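PDB 4DWD: mandelate racemase/muconate lactonizing enzyme, C-terminal domain protein from Paracoccus denitrificans, which binds magnesium and, as a member of the enolase superfamily, may act as a hydro-lyase. Local coordinates for residues I174-R185 with R209-Y219; V193-V204 with Y219-H228. One frame throughout, in Å; residues are numbered along the deposited sequence.

The two interactions sit side by side in the C-terminal barrel domain, their centres about 11 Å apart. Along the chain helix 174-188, strand 194-197, helix 204-216 and strand 221-223 follow one another, so the segments of the two contacts alternate: interaction 1 pairs the helices and interaction 2 the strands. Tyr-219 belongs to both, and the layers also meet where Leu-214 packs on Phe-222, Val-210 on Tyr-202 and Arg-185 on Ile-194. The outer helical layer thus backs an inner sheet whose strand ends carry Asp-197 and Glu-223, which have been seen to bind calcium in a crystal structure of this protein.

Interaction 1 (I174-R185 with R209-Y219); sequences IPGDIAKARAVR and RVGRALEDLGY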
# COMPACT_ATOMS: atom_id res chain seq x y z
N ILE B 174 -31.07 14.39 -4.40
CA ILE B 174 -29.84 14.95 -4.99
C ILE B 174 -30.12 16.07 -6.03
O ILE B 174 -29.48 17.12 -5.97
CB ILE B 174 -28.93 13.84 -5.53
CG1 ILE B 174 -28.26 13.09 -4.36
CG2 ILE B 174 -27.87 14.40 -6.47
CD1 ILE B 174 -27.66 11.75 -4.73
N PRO B 175 -31.09 15.88 -6.95
CA PRO B 175 -31.39 16.97 -7.90
C PRO B 175 -31.84 18.27 -7.20
O PRO B 175 -31.39 19.36 -7.57
CB PRO B 175 -32.52 16.40 -8.76
CG PRO B 175 -32.34 14.93 -8.68
CD PRO B 175 -31.87 14.67 -7.28
N GLY B 176 -32.69 18.14 -6.18
CA GLY B 176 -33.16 19.30 -5.44
C GLY B 176 -32.04 19.97 -4.66
O GLY B 176 -31.98 21.20 -4.56
N ASP B 177 -31.12 19.16 -4.13
CA ASP B 177 -30.00 19.70 -3.37
C ASP B 177 -29.10 20.54 -4.28
O ASP B 177 -28.67 21.63 -3.92
CB ASP B 177 -29.17 18.56 -2.75
CG ASP B 177 -29.93 17.77 -1.70
OD1 ASP B 177 -31.03 18.18 -1.28
OD2 ASP B 177 -29.40 16.71 -1.31
N ILE B 178 -28.86 20.02 -5.48
CA ILE B 178 -28.03 20.71 -6.46
C ILE B 178 -28.73 22.01 -6.88
O ILE B 178 -28.08 23.06 -7.00
CB ILE B 178 -27.70 19.80 -7.65
CG1 ILE B 178 -26.77 18.67 -7.19
CG2 ILE B 178 -27.07 20.58 -8.80
CD1 ILE B 178 -26.64 17.51 -8.15
N ALA B 179 -30.04 21.93 -7.10
CA ALA B 179 -30.83 23.14 -7.45
C ALA B 179 -30.72 24.24 -6.39
O ALA B 179 -30.62 25.43 -6.72
CB ALA B 179 -32.29 22.79 -7.74
N LYS B 180 -30.70 23.85 -5.12
CA LYS B 180 -30.57 24.80 -4.02
C LYS B 180 -29.16 25.39 -4.04
O LYS B 180 -28.97 26.60 -3.90
CB LYS B 180 -30.86 24.12 -2.68
CG LYS B 180 -32.35 23.82 -2.50
CD LYS B 180 -32.60 22.84 -1.36
CE LYS B 180 -34.10 22.68 -1.17
NZ LYS B 180 -34.39 21.60 -0.18
N ALA B 181 -28.16 24.53 -4.23
CA ALA B 181 -26.78 25.02 -4.32
C ALA B 181 -26.61 26.00 -5.49
O ALA B 181 -25.95 27.04 -5.34
CB ALA B 181 -25.80 23.86 -4.43
N ARG B 182 -27.24 25.69 -6.62
CA ARG B 182 -27.19 26.56 -7.80
C ARG B 182 -27.84 27.91 -7.52
O ARG B 182 -27.28 28.96 -7.84
CB ARG B 182 -27.84 25.88 -9.01
CG ARG B 182 -27.89 26.76 -10.25
CD ARG B 182 -28.40 25.99 -11.46
NE ARG B 182 -27.29 25.25 -12.07
CZ ARG B 182 -26.49 25.73 -13.02
NH1 ARG B 182 -26.68 26.96 -13.50
NH2 ARG B 182 -25.52 24.99 -13.51
N ALA B 183 -29.02 27.88 -6.90
CA ALA B 183 -29.74 29.12 -6.60
C ALA B 183 -28.95 30.02 -5.65
O ALA B 183 -28.98 31.26 -5.78
CB ALA B 183 -31.10 28.80 -6.04
N VAL B 184 -28.26 29.41 -4.69
CA VAL B 184 -27.45 30.16 -3.75
C VAL B 184 -26.24 30.80 -4.44
O VAL B 184 -25.92 31.96 -4.18
CB VAL B 184 -27.07 29.32 -2.50
CG1 VAL B 184 -26.05 30.05 -1.62
CG2 VAL B 184 -28.33 29.02 -1.68
N ARG B 185 -25.60 30.07 -5.35
CA ARG B 185 -24.52 30.66 -6.15
C ARG B 185 -25.03 31.86 -6.95
O ARG B 185 -24.36 32.89 -7.02
CB ARG B 185 -23.88 29.60 -7.07
CG ARG B 185 -23.00 30.17 -8.18
CD ARG B 185 -21.79 30.94 -7.64
NE ARG B 185 -20.84 30.04 -7.00
CZ ARG B 185 -19.88 30.42 -6.16
NH1 ARG B 185 -19.71 31.69 -5.81
NH2 ARG B 185 -19.08 29.49 -5.65
N ARG B 209 -21.36 12.43 -6.84
CA ARG B 209 -22.27 13.13 -7.75
C ARG B 209 -22.54 14.58 -7.31
O ARG B 209 -22.41 15.53 -8.10
CB ARG B 209 -23.58 12.34 -7.88
CG ARG B 209 -24.55 12.87 -8.91
CD ARG B 209 -25.79 11.99 -8.97
NE ARG B 209 -26.65 12.34 -10.09
CZ ARG B 209 -26.61 11.78 -11.30
NH1 ARG B 209 -27.45 12.19 -12.23
NH2 ARG B 209 -25.73 10.82 -11.59
N VAL B 210 -22.89 14.76 -6.04
CA VAL B 210 -23.08 16.12 -5.52
C VAL B 210 -21.78 16.93 -5.56
O VAL B 210 -21.79 18.09 -5.97
CB VAL B 210 -23.68 16.08 -4.10
CG1 VAL B 210 -23.76 17.47 -3.48
CG2 VAL B 210 -25.07 15.47 -4.17
N GLY B 211 -20.67 16.32 -5.15
CA GLY B 211 -19.36 16.96 -5.22
C GLY B 211 -19.03 17.53 -6.58
O GLY B 211 -18.57 18.67 -6.68
N ARG B 212 -19.26 16.75 -7.65
CA ARG B 212 -18.98 17.25 -9.00
C ARG B 212 -19.87 18.43 -9.35
O ARG B 212 -19.40 19.40 -9.97
CB ARG B 212 -19.12 16.14 -10.04
CG ARG B 212 -18.09 15.04 -9.91
CD ARG B 212 -16.66 15.57 -9.87
NE ARG B 212 -15.73 14.45 -9.97
CZ ARG B 212 -14.44 14.50 -9.65
NH1 ARG B 212 -13.88 15.63 -9.23
NH2 ARG B 212 -13.70 13.40 -9.80
N ALA B 213 -21.14 18.38 -8.95
CA ALA B 213 -22.03 19.50 -9.18
C ALA B 213 -21.59 20.75 -8.41
O ALA B 213 -21.66 21.88 -8.93
CB ALA B 213 -23.47 19.12 -8.83
N LEU B 214 -21.09 20.56 -7.19
CA LEU B 214 -20.59 21.69 -6.40
C LEU B 214 -19.31 22.28 -7.01
O LEU B 214 -19.10 23.49 -6.97
CB LEU B 214 -20.35 21.29 -4.94
CG LEU B 214 -21.60 20.85 -4.17
CD1 LEU B 214 -21.20 20.34 -2.81
CD2 LEU B 214 -22.59 21.99 -4.03
N GLU B 215 -18.47 21.42 -7.60
CA GLU B 215 -17.28 21.88 -8.31
C GLU B 215 -17.65 22.74 -9.52
O GLU B 215 -17.07 23.79 -9.74
CB GLU B 215 -16.40 20.71 -8.74
CG GLU B 215 -15.70 20.05 -7.56
CD GLU B 215 -15.10 18.69 -7.86
OE1 GLU B 215 -15.09 18.25 -9.03
OE2 GLU B 215 -14.64 18.05 -6.89
N ASP B 216 -18.66 22.29 -10.27
CA ASP B 216 -19.17 23.05 -11.40
C ASP B 216 -19.68 24.43 -10.95
O ASP B 216 -19.59 25.41 -11.69
CB ASP B 216 -20.30 22.28 -12.09
CG ASP B 216 -19.80 21.11 -12.93
OD1 ASP B 216 -18.59 20.99 -13.15
OD2 ASP B 216 -20.65 20.31 -13.39
N LEU B 217 -20.19 24.50 -9.72
CA LEU B 217 -20.69 25.74 -9.14
C LEU B 217 -19.63 26.49 -8.35
O LEU B 217 -19.95 27.47 -7.69
CB LEU B 217 -21.88 25.44 -8.24
CG LEU B 217 -23.15 24.98 -8.96
CD1 LEU B 217 -24.13 24.38 -7.96
CD2 LEU B 217 -23.80 26.15 -9.73
N GLY B 218 -18.38 26.02 -8.37
CA GLY B 218 -17.28 26.72 -7.73
C GLY B 218 -17.33 26.76 -6.22
O GLY B 218 -16.70 27.62 -5.61
N TYR B 219 -18.06 25.83 -5.60
CA TYR B 219 -18.09 25.81 -4.13
C TYR B 219 -16.70 25.55 -3.56
O TYR B 219 -15.87 24.90 -4.21
CB TYR B 219 -19.12 24.78 -3.60
CG TYR B 219 -20.53 25.33 -3.48
CD1 TYR B 219 -21.19 25.88 -4.59
CD2 TYR B 219 -21.21 25.29 -2.25
CE1 TYR B 219 -22.48 26.40 -4.47
CE2 TYR B 219 -22.50 25.80 -2.12
CZ TYR B 219 -23.13 26.35 -3.23
OH TYR B 219 -24.41 26.87 -3.07
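Tyr-219 and Ala-181 mark the tight, inner part of this helix pair. The phenol OH donates to Ala-181 O at 2.7 Å, lying in the carbonyl plane on a lone pair; since that oxygen also takes the helical bond from Arg-185 N, two donors grip it. Beside this bond the methyl of Ala-181 packs against Leu-214 CD2 at 3.7 Å, and the same CD2 covers the centre of one face of the Tyr-219 ring. Leu-217 continues the layer, its CD1 resting 3.6 Å from Arg-182 N, close against the helix backbone. Further along, Ala-213 CB is met by Ile-178 CD1 at 3.6 Å, and Val-210 CG2 by Ile-174 CG2, the branch set opposite the backbone N.

Toward solvent the contact thins. The aliphatic part of Arg-182, an exposed residue, crosses Leu-217 at about a right angle, with Leu-217 CD2 over the rim of one face of the Arg-182 guanidinium, while Arg-209 offers CD to Ile-174 and sends its guanidinium to the backbone of Gly-218 and Tyr-219 of a neighbouring subunit. Arg-185 is held more firmly: bends at chi2 (62°) and chi3 bring its guanidinium side-on to Leu-217 O, which NE reaches at 2.8 Å and NH2 at 3.0 Å. With NH1 bonded to Gly-189 O and Ala-192 O, the group links the end of helix 204-216 to the chain that follows helix 174-188. A leucine at Arg-185 would probably leave the Leu-217 carbonyl without both of its side-chain donors and the turn less firmly fixed to helix 174-188.

The clamped turn is a Schellman motif, with Gly-218 at positive phi as C-prime; the axes of 174-185 and 209-216 approach to 10.2 Å and cross at -17°, as neighbours in the outer layer of a TIM barrel.

Interaction 2 (V193-V204 with Y219-H228); sequences VIGFDANNGYSV and YSWFEEPVQH
Neighbouring parallel strands of a beta-alpha-beta unit, 194-197 and 221-223, meet here through their backbones and both faces, and their C-terminal ends carry Asp-197 and Glu-223 of a metal site. The ladder runs from Ser-220 N to Ile-194 O (2.8 Å), through Phe-196 N to Trp-221 O and Glu-223 N to Phe-196 O, to Ala-198 N on Glu-223 O.

On the helix-facing side, Ile-194 CB lies over one face of the Tyr-219 ring in a CH-pi contact. With CG of each set opposite its backbone N (chi1 -177° and -174°), Phe-196 and Phe-222 run side by side, CD1 of the former 3.7 Å from CE1 of the latter. Inside the barrel, Gly-195 CA sits 3.8 Å from the centroid of the Trp-221 six-membered ring, directly over its face, where a side chain on the glycine would clash. The indole NE1 reaches Glu-223 OE1 in the ring plane, and Lys-160 makes a salt bridge to the same oxygen. The carboxylates of Asp-197 and Glu-223 stack, OD2 of Asp-197 and OE2 of Glu-223 at 3.4 Å; such like charges would probably favour a bound cation.

Beyond the strands, the type I' turn from Ala-198 to Gly-201 presents Asn-200. Its ND2 donates to Val-226 O at 2.9 Å in a nearly straight bond of 174°, which probably steadies the amide; in one conformer of Glu-224 it also reaches OE1, a bond doubtful for the other.

Acidic residues at the ends of successive strands, completed by Glu-249, form the metal site characteristic of enolase-superfamily barrels, a site observed with calcium in a crystal structure of this protein.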
# COMPACT_ATOMS: atom_id res chain seq x y z
N VAL B 193 -17.44 33.04 -1.57
CA VAL B 193 -16.94 31.79 -1.00
C VAL B 193 -18.13 31.07 -0.35
O VAL B 193 -18.73 31.58 0.59
CB VAL B 193 -15.85 32.06 0.05
CG1 VAL B 193 -15.35 30.76 0.63
CG2 VAL B 193 -14.72 32.87 -0.56
N ILE B 194 -18.48 29.89 -0.88
CA ILE B 194 -19.65 29.15 -0.39
C ILE B 194 -19.27 27.71 -0.08
O ILE B 194 -18.61 27.04 -0.89
CB ILE B 194 -20.81 29.11 -1.42
CG1 ILE B 194 -20.91 30.43 -2.22
CG2 ILE B 194 -22.12 28.78 -0.71
CD1 ILE B 194 -21.98 30.43 -3.30
N GLY B 195 -19.66 27.25 1.11
CA GLY B 195 -19.51 25.84 1.49
C GLY B 195 -20.86 25.15 1.54
O GLY B 195 -21.91 25.79 1.68
N PHE B 196 -20.84 23.82 1.43
CA PHE B 196 -22.05 23.01 1.45
C PHE B 196 -21.83 21.93 2.50
O PHE B 196 -20.84 21.19 2.43
CB PHE B 196 -22.24 22.40 0.05
CG PHE B 196 -23.50 21.58 -0.12
CD1 PHE B 196 -23.63 20.33 0.48
CD2 PHE B 196 -24.53 22.03 -0.94
CE1 PHE B 196 -24.78 19.56 0.29
CE2 PHE B 196 -25.67 21.27 -1.13
CZ PHE B 196 -25.81 20.03 -0.50
N ASP B 197 -22.74 21.85 3.47
CA ASP B 197 -22.64 20.86 4.54
C ASP B 197 -23.78 19.86 4.36
O ASP B 197 -24.96 20.20 4.54
CB ASP B 197 -22.70 21.58 5.89
CG ASP B 197 -22.49 20.66 7.09
OD1 ASP B 197 -22.53 19.43 6.94
OD2 ASP B 197 -22.29 21.20 8.18
N ALA B 198 -23.42 18.64 3.96
CA ALA B 198 -24.39 17.58 3.73
C ALA B 198 -24.97 16.96 4.99
O ALA B 198 -25.97 16.23 4.91
CB ALA B 198 -23.77 16.48 2.87
N ASN B 199 -24.34 17.21 6.14
CA ASN B 199 -24.78 16.57 7.40
C ASN B 199 -25.04 15.08 7.18
O ASN B 199 -26.07 14.54 7.59
CB ASN B 199 -26.00 17.29 7.99
CG ASN B 199 -25.70 18.73 8.37
OD1 ASN B 199 -26.16 19.67 7.72
ND2 ASN B 199 -24.91 18.91 9.42
N ASN B 200 -24.06 14.43 6.54
CA ASN B 200 -23.99 12.97 6.47
C ASN B 200 -25.07 12.36 5.58
O ASN B 200 -25.45 11.20 5.76
CB ASN B 200 -24.03 12.36 7.89
CG ASN B 200 -23.06 13.05 8.83
OD1 ASN B 200 -23.49 13.77 9.73
ND2 ASN B 200 -21.76 12.83 8.64
N GLY B 201 -25.53 13.13 4.60
CA GLY B 201 -26.73 12.75 3.86
C GLY B 201 -26.55 11.83 2.67
O GLY B 201 -27.54 11.41 2.10
N TYR B 202 -25.31 11.51 2.30
CA TYR B 202 -25.10 10.79 1.03
C TYR B 202 -24.33 9.49 1.16
O TYR B 202 -23.54 9.29 2.09
CB TYR B 202 -24.36 11.65 0.00
CG TYR B 202 -25.01 12.98 -0.26
CD1 TYR B 202 -26.32 13.07 -0.73
CD2 TYR B 202 -24.31 14.16 -0.04
CE1 TYR B 202 -26.91 14.30 -0.95
CE2 TYR B 202 -24.89 15.40 -0.27
CZ TYR B 202 -26.20 15.46 -0.73
OH TYR B 202 -26.78 16.68 -0.94
N SER B 203 -24.59 8.61 0.19
CA SER B 203 -23.75 7.45 -0.03
C SER B 203 -22.43 7.92 -0.65
O SER B 203 -22.31 9.08 -1.04
CB SER B 203 -24.46 6.52 -1.01
OG SER B 203 -24.68 7.16 -2.26
N VAL B 204 -21.45 7.03 -0.77
CA VAL B 204 -20.23 7.42 -1.48
C VAL B 204 -20.55 7.90 -2.91
O VAL B 204 -20.09 8.96 -3.34
CB VAL B 204 -19.22 6.26 -1.52
CG1 VAL B 204 -18.06 6.56 -2.47
CG2 VAL B 204 -18.69 5.97 -0.12
N TYR B 219 -18.06 25.83 -5.60
CA TYR B 219 -18.09 25.81 -4.13
C TYR B 219 -16.70 25.55 -3.56
O TYR B 219 -15.87 24.90 -4.21
CB TYR B 219 -19.12 24.78 -3.60
CG TYR B 219 -20.53 25.33 -3.48
CD1 TYR B 219 -21.19 25.88 -4.59
CD2 TYR B 219 -21.21 25.29 -2.25
CE1 TYR B 219 -22.48 26.40 -4.47
CE2 TYR B 219 -22.50 25.80 -2.12
CZ TYR B 219 -23.13 26.35 -3.23
OH TYR B 219 -24.41 26.87 -3.07
N SER B 220 -16.48 26.04 -2.35
CA SER B 220 -15.15 25.99 -1.75
C SER B 220 -14.88 24.75 -0.90
O SER B 220 -13.78 24.22 -0.92
CB SER B 220 -14.84 27.27 -0.98
OG SER B 220 -14.59 28.31 -1.90
N TRP B 221 -15.89 24.28 -0.19
CA TRP B 221 -15.73 23.05 0.59
C TRP B 221 -17.03 22.32 0.73
O TRP B 221 -18.10 22.90 0.51
CB TRP B 221 -15.05 23.29 1.95
CG TRP B 221 -15.87 23.81 3.09
CD1 TRP B 221 -16.46 23.07 4.11
CD2 TRP B 221 -16.18 25.21 3.38
NE1 TRP B 221 -17.08 23.90 5.02
CE2 TRP B 221 -16.95 25.20 4.63
CE3 TRP B 221 -15.88 26.42 2.77
CZ2 TRP B 221 -17.41 26.38 5.21
CZ3 TRP B 221 -16.35 27.60 3.37
CH2 TRP B 221 -17.09 27.58 4.56
N PHE B 222 -16.91 21.05 1.10
CA PHE B 222 -18.02 20.09 1.11
C PHE B 222 -17.90 19.30 2.40
O PHE B 222 -17.03 18.45 2.54
CB PHE B 222 -17.87 19.19 -0.12
CG PHE B 222 -19.00 18.21 -0.38
CD1 PHE B 222 -20.31 18.38 0.12
CD2 PHE B 222 -18.76 17.12 -1.23
CE1 PHE B 222 -21.32 17.46 -0.21
CE2 PHE B 222 -19.76 16.21 -1.54
CZ PHE B 222 -21.04 16.37 -1.04
N GLU B 223 -18.76 19.63 3.37
CA GLU B 223 -18.63 19.13 4.73
C GLU B 223 -19.48 17.89 4.96
O GLU B 223 -20.64 17.83 4.56
CB GLU B 223 -19.02 20.26 5.70
CG GLU B 223 -18.82 19.96 7.17
CD GLU B 223 -18.83 21.21 8.03
OE1 GLU B 223 -18.56 22.32 7.50
OE2 GLU B 223 -19.07 21.08 9.25
N GLU B 224 -18.87 16.90 5.63
CA GLU B 224 -19.57 15.69 6.10
C GLU B 224 -20.47 15.04 5.03
O GLU B 224 -21.66 14.80 5.26
CB GLU B 224 -20.34 15.98 7.39
CG GLU B 224 -19.47 16.39 8.57
CD GLU B 224 -18.95 15.21 9.39
OE1 GLU B 224 -19.55 14.11 9.35
OE2 GLU B 224 -17.94 15.39 10.10
N PRO B 225 -19.89 14.71 3.85
CA PRO B 225 -20.75 14.14 2.80
C PRO B 225 -21.40 12.78 3.12
O PRO B 225 -22.55 12.54 2.73
CB PRO B 225 -19.79 14.01 1.59
CG PRO B 225 -18.41 14.07 2.17
CD PRO B 225 -18.52 14.98 3.37
N VAL B 226 -20.66 11.89 3.79
CA VAL B 226 -21.16 10.54 4.10
C VAL B 226 -21.34 10.38 5.60
O VAL B 226 -20.96 11.26 6.37
CB VAL B 226 -20.22 9.44 3.52
CG1 VAL B 226 -20.08 9.64 2.01
CG2 VAL B 226 -18.85 9.44 4.20
N GLN B 227 -21.93 9.26 6.03
CA GLN B 227 -22.08 9.02 7.47
C GLN B 227 -20.72 9.08 8.16
O GLN B 227 -19.74 8.53 7.66
CB GLN B 227 -22.76 7.67 7.73
CG GLN B 227 -24.15 7.54 7.11
CD GLN B 227 -25.23 8.35 7.80
OE1 GLN B 227 -25.02 8.90 8.88
NE2 GLN B 227 -26.42 8.39 7.19
N HIS B 228 -20.66 9.73 9.32
CA HIS B 228 -19.38 9.99 9.97
C HIS B 228 -18.68 8.73 10.41
O HIS B 228 -17.47 8.72 10.53
CB HIS B 228 -19.57 10.93 11.17
CG HIS B 228 -19.86 10.21 12.46
ND1 HIS B 228 -21.08 9.73 12.76
CD2 HIS B 228 -19.03 9.86 13.51
CE1 HIS B 228 -21.04 9.10 13.94
NE2 HIS B 228 -19.77 9.18 14.40
O HOH W 1 -16.85 29.26 -3.35
O HOH W 2 -22.84 7.35 3.99